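Local coordinates for protein PlzA (Borrelia burgdorferi, PDB 7MIE) that binds the second messenger c-di-GMP through a PilZ domain and probably acts as its signalling receptor in this tick-borne spirochaete, at residues Pro90-Asn95 with Asn137-Glu142; Asp228-Phe233 with Glu239-Gly244. All coordinates share one frame; numbering follows the deposited sequence. Where two conformers were deposited one is given.

Contact 1: Pro90-Asn95 with Asn137-Glu142; sequences PALAKN and NLLTLE. With EDO (1,2-ethanediol), chain F.
Leu92 carries the helix side of this contact alone: its CD1 meets CD2 of Leu139 tip to tip at 3.6 Å, although the two backbones stay well apart, with 10.5 Å between Leu92 CA and Leu139 CA. The long reach comes from both chains being stretched. Leu92 has CG beside its backbone N and then turns CD1 anti to CA (chi2 168°), making that methyl the far end of the residue. In Leu139 the second torsion of 67° gives CD2 the corresponding far place. Leu139 was modelled in two conformers, and this meeting of methyls belongs to the one described here. A looser neighbour completes the apolar group: Leu141, two residues further on along the same side of the strand, brings CD2 to 4.5 Å from Leu92 CD1. The joined elements are the short helix 88-94 and strand 134-143 of the curled antiparallel sheet of the PilZN3 domain. The helix lies between strands 78-84 and 98-102 in sequence, and its leucine enters a buried layer where Leu92 also packs on Ile62, Leu139 on Leu123, and Leu141 on Met60, Leu79 and Leu81. Just beyond Leu92, Asn95 N hydrogen-bonds to Leu92 O at 2.9 Å, and the amide ND2 of Asn95 reaches on to the backbone of Leu98. On the other side of strand 134-143, Leu138 and Thr140 point away from the helix and hold a 1,2-ethanediol molecule, probably from the crystallisation liquor. Its O1 donates to Leu138 O at 2.9 Å and lies 2.8 Å from Thr140 OG1, while its C1 rests 3.7 Å from Leu138 CD2; the diol is also hydrogen-bonded to Ser125 OG.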
# COMPACT_ATOMS: atom_id res chain seq x y z
N PRO A 90 -1.67 -10.77 19.49
CA PRO A 90 -1.52 -11.51 20.74
C PRO A 90 -1.09 -12.97 20.56
O PRO A 90 -0.36 -13.51 21.41
CB PRO A 90 -2.88 -11.33 21.46
CG PRO A 90 -3.86 -10.88 20.40
CD PRO A 90 -3.04 -10.30 19.26
N ALA A 91 -1.55 -13.63 19.49
CA ALA A 91 -1.12 -15.00 19.23
C ALA A 91 0.39 -15.05 19.03
O ALA A 91 1.06 -15.99 19.48
CB ALA A 91 -1.85 -15.62 18.06
N LEU A 92 0.94 -14.06 18.31
CA LEU A 92 2.39 -14.05 18.07
C LEU A 92 3.12 -13.88 19.39
O LEU A 92 4.16 -14.50 19.57
CB LEU A 92 2.78 -12.90 17.13
CG LEU A 92 2.54 -13.17 15.65
CD1 LEU A 92 2.70 -11.86 14.88
CD2 LEU A 92 3.50 -14.22 15.12
N ALA A 93 2.58 -13.03 20.28
CA ALA A 93 3.25 -12.76 21.55
C ALA A 93 3.39 -14.03 22.36
O ALA A 93 4.37 -14.18 23.07
CB ALA A 93 2.47 -11.72 22.31
N LYS A 94 2.40 -14.93 22.24
CA LYS A 94 2.43 -16.18 22.99
C LYS A 94 3.47 -17.13 22.40
O LYS A 94 3.89 -18.09 23.03
CB LYS A 94 1.01 -16.73 23.02
CG LYS A 94 0.10 -15.88 23.91
CD LYS A 94 -1.35 -16.31 23.91
CE LYS A 94 -1.98 -15.99 25.25
NZ LYS A 94 -3.26 -16.71 25.41
N ASN A 95 3.90 -16.87 21.16
CA ASN A 95 4.83 -17.76 20.50
C ASN A 95 6.18 -17.05 20.28
O ASN A 95 6.86 -17.32 19.30
CB ASN A 95 4.23 -18.20 19.16
CG ASN A 95 4.87 -19.45 18.60
OD1 ASN A 95 5.00 -20.43 19.34
ND2 ASN A 95 5.27 -19.45 17.33
N ASN A 137 -4.51 -4.11 13.02
CA ASN A 137 -3.08 -3.97 13.26
C ASN A 137 -2.35 -4.10 11.93
O ASN A 137 -2.73 -4.90 11.07
CB ASN A 137 -2.50 -5.05 14.19
CG ASN A 137 -3.05 -4.96 15.61
OD1 ASN A 137 -3.56 -5.96 16.14
ND2 ASN A 137 -2.92 -3.82 16.28
N LEU A 138 -1.26 -3.32 11.82
CA LEU A 138 -0.34 -3.43 10.68
C LEU A 138 0.96 -4.01 11.25
O LEU A 138 1.55 -3.40 12.15
CB LEU A 138 -0.12 -2.02 10.11
CG LEU A 138 0.81 -1.94 8.88
CD1 LEU A 138 0.18 -2.63 7.68
CD2 LEU A 138 1.10 -0.50 8.53
N LEU A 139 1.38 -5.19 10.77
CA LEU A 139 2.50 -5.95 11.32
C LEU A 139 3.66 -6.01 10.34
O LEU A 139 3.49 -6.57 9.25
CB LEU A 139 2.07 -7.40 11.55
CG LEU A 139 1.32 -7.73 12.85
CD1 LEU A 139 -0.04 -7.06 12.86
CD2 LEU A 139 1.18 -9.23 13.02
N THR A 140 4.85 -5.57 10.79
CA THR A 140 6.04 -5.71 9.97
C THR A 140 6.69 -7.04 10.33
O THR A 140 7.04 -7.25 11.52
CB THR A 140 6.99 -4.53 10.24
OG1 THR A 140 6.37 -3.27 10.01
CG2 THR A 140 8.29 -4.65 9.44
N LEU A 141 6.83 -7.92 9.35
CA LEU A 141 7.32 -9.27 9.54
C LEU A 141 8.57 -9.48 8.69
O LEU A 141 8.52 -9.28 7.48
CB LEU A 141 6.22 -10.26 9.14
CG LEU A 141 4.96 -10.20 10.00
CD1 LEU A 141 3.80 -10.85 9.26
CD2 LEU A 141 5.23 -10.96 11.31
N GLU A 142 9.63 -9.98 9.33
CA GLU A 142 10.87 -10.27 8.63
C GLU A 142 10.96 -11.75 8.28
O GLU A 142 10.70 -12.62 9.12
CB GLU A 142 12.04 -9.88 9.54
CG GLU A 142 13.39 -10.21 8.91
CD GLU A 142 14.56 -9.61 9.66
OE1 GLU A 142 15.37 -10.39 10.19
OE2 GLU A 142 14.64 -8.37 9.72
C1 EDO F . 3.65 -1.01 11.21
O1 EDO F . 4.15 -2.35 11.35
C2 EDO F . 4.29 0.06 11.98
O2 EDO F . 5.19 -0.46 12.94

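Contact 2: Asp228-Phe233 with Glu239-Gly244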
# COMPACT_ATOMS: atom_id res chain seq x y z
N ASP A 228 2.11 25.57 -2.83
CA ASP A 228 1.72 24.70 -1.73
C ASP A 228 0.20 24.75 -1.59
O ASP A 228 -0.39 25.83 -1.69
CB ASP A 228 2.27 25.20 -0.40
CG ASP A 228 3.63 24.65 -0.02
OD1 ASP A 228 4.25 23.94 -0.84
OD2 ASP A 228 4.07 24.95 1.11
N LEU A 229 -0.41 23.59 -1.31
CA LEU A 229 -1.85 23.56 -1.19
C LEU A 229 -2.28 22.47 -0.21
O LEU A 229 -1.49 21.67 0.25
CB LEU A 229 -2.47 23.36 -2.57
CG LEU A 229 -2.03 22.10 -3.31
CD1 LEU A 229 -2.87 20.91 -2.86
CD2 LEU A 229 -2.16 22.30 -4.81
N ILE A 230 -3.57 22.51 0.13
CA ILE A 230 -4.16 21.51 0.98
C ILE A 230 -5.36 20.97 0.21
O ILE A 230 -6.23 21.72 -0.23
CB ILE A 230 -4.52 22.04 2.39
CG1 ILE A 230 -3.26 22.43 3.18
CG2 ILE A 230 -5.34 21.02 3.15
CD1 ILE A 230 -3.49 23.41 4.30
N PHE A 231 -5.33 19.65 -0.04
CA PHE A 231 -6.41 18.97 -0.73
C PHE A 231 -7.26 18.29 0.33
O PHE A 231 -6.74 17.64 1.22
CB PHE A 231 -5.81 17.94 -1.69
CG PHE A 231 -6.73 16.91 -2.29
CD1 PHE A 231 -7.72 17.29 -3.18
CD2 PHE A 231 -6.57 15.55 -2.01
CE1 PHE A 231 -8.53 16.33 -3.79
CE2 PHE A 231 -7.38 14.59 -2.62
CZ PHE A 231 -8.36 14.99 -3.49
N SER A 232 -8.58 18.45 0.22
CA SER A 232 -9.44 17.85 1.22
C SER A 232 -10.76 17.41 0.62
O SER A 232 -11.21 17.91 -0.43
CB SER A 232 -9.64 18.82 2.40
OG SER A 232 -10.48 19.90 2.00
N PHE A 233 -11.36 16.44 1.30
CA PHE A 233 -12.70 16.00 0.95
C PHE A 233 -13.39 15.43 2.18
O PHE A 233 -12.75 14.96 3.11
CB PHE A 233 -12.66 14.93 -0.14
CG PHE A 233 -11.66 13.83 0.10
CD1 PHE A 233 -10.34 13.95 -0.34
CD2 PHE A 233 -12.04 12.64 0.71
CE1 PHE A 233 -9.43 12.91 -0.14
CE2 PHE A 233 -11.13 11.60 0.90
CZ PHE A 233 -9.83 11.74 0.47
N GLU A 239 -13.84 15.72 7.15
CA GLU A 239 -12.94 16.21 6.06
C GLU A 239 -11.52 15.72 6.35
O GLU A 239 -10.97 16.03 7.41
CB GLU A 239 -13.06 17.73 5.96
CG GLU A 239 -12.84 18.29 4.56
CD GLU A 239 -13.08 19.79 4.41
OE1 GLU A 239 -12.29 20.47 3.71
OE2 GLU A 239 -14.06 20.29 5.00
N ILE A 240 -10.96 14.93 5.41
CA ILE A 240 -9.54 14.55 5.36
C ILE A 240 -8.77 15.65 4.65
O ILE A 240 -9.20 16.14 3.61
CB ILE A 240 -9.34 13.19 4.65
CG1 ILE A 240 -9.78 12.03 5.54
CG2 ILE A 240 -7.89 13.01 4.21
CD1 ILE A 240 -9.22 10.69 5.12
N PHE A 241 -7.66 16.07 5.25
CA PHE A 241 -6.81 17.13 4.75
C PHE A 241 -5.45 16.53 4.41
O PHE A 241 -4.85 15.83 5.23
CB PHE A 241 -6.63 18.23 5.80
CG PHE A 241 -7.93 18.91 6.18
CD1 PHE A 241 -8.41 19.98 5.44
CD2 PHE A 241 -8.69 18.43 7.23
CE1 PHE A 241 -9.64 20.56 5.75
CE2 PHE A 241 -9.91 19.02 7.55
CZ PHE A 241 -10.38 20.08 6.82
N ILE A 242 -4.99 16.84 3.20
CA ILE A 242 -3.69 16.36 2.74
C ILE A 242 -2.92 17.53 2.15
O ILE A 242 -3.33 18.14 1.17
CB ILE A 242 -3.83 15.24 1.69
CG1 ILE A 242 -4.89 14.22 2.12
CG2 ILE A 242 -2.48 14.59 1.41
CD1 ILE A 242 -5.22 13.18 1.07
N GLU A 243 -1.73 17.77 2.71
CA GLU A 243 -0.85 18.81 2.21
C GLU A 243 -0.08 18.28 1.02
O GLU A 243 0.32 17.12 1.00
CB GLU A 243 0.08 19.24 3.35
CG GLU A 243 -0.71 19.71 4.57
CD GLU A 243 0.15 20.17 5.75
OE1 GLU A 243 1.15 20.87 5.49
OE2 GLU A 243 -0.16 19.79 6.92
N GLY A 244 0.11 19.15 0.03
CA GLY A 244 0.80 18.77 -1.20
C GLY A 244 1.26 19.99 -1.99
O GLY A 244 1.16 21.13 -1.54
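The Phe233 ring has Ile240 CB over one face, with Ile242 CD1 approaching obliquely, 4.4 Å from Phe233 CE1. Ile242 CD1 also meets the edge of the Phe231 ring, 4.1 Å from Phe231 CD2. On the other side of the sheet, Phe241 takes Ile230 CG2 at its edge, in the ring plane, and Ser232 CB lies 3.5 Å from Phe241 CD1. Ser232 OG, held between its own backbone N and carbonyl carbon (chi1 71°), donates to the anti lone pair of Glu239 OE1 at 2.6 Å; the carboxylate oxygen is gripped a second time, by Lys198. Three pairs of backbone bonds join Leu229 with Gly244, Phe231 with Ile242 and Phe233 with Ile240. They are straightest at Phe231 N to Ile242 O (166° at the hydrogen) and more bent at Phe233 N to Ile240 O (147°), near the turn. Phe233 and Ile242 also pack on Tyr275 of helix 273-283, which covers their side. The whole is an antiparallel beta hairpin in the curled sheet of the c-di-GMP-binding PilZ domain, with the Phe231 side chain about 9 Å from bound c-di-GMP.

How the contacts relate
From the N terminus, contact 1 comes first: 137-142 returns to helix residues 90-95 after 41 intervening residues, closing a long excursion through strands 98-102 and 119-131. The chain then runs through helix 149-164 and past the ligand-binding Gln167, Arg168 and Arg172 into a second antiparallel sheet. There contact 2 closes a much shorter loop, five residues between 228-233 and 239-244. The two are in series, neither nested nor crossed. The centres of contact 1 and contact 2 lie about 33 Å apart, and the nearest atoms of contact 1 and contact 2 about 16 Å apart. Contact 1 packs helix 88-94 against the N-terminal sheet, whereas contact 2 pairs neighbouring strands of the sheet that carries c-di-GMP.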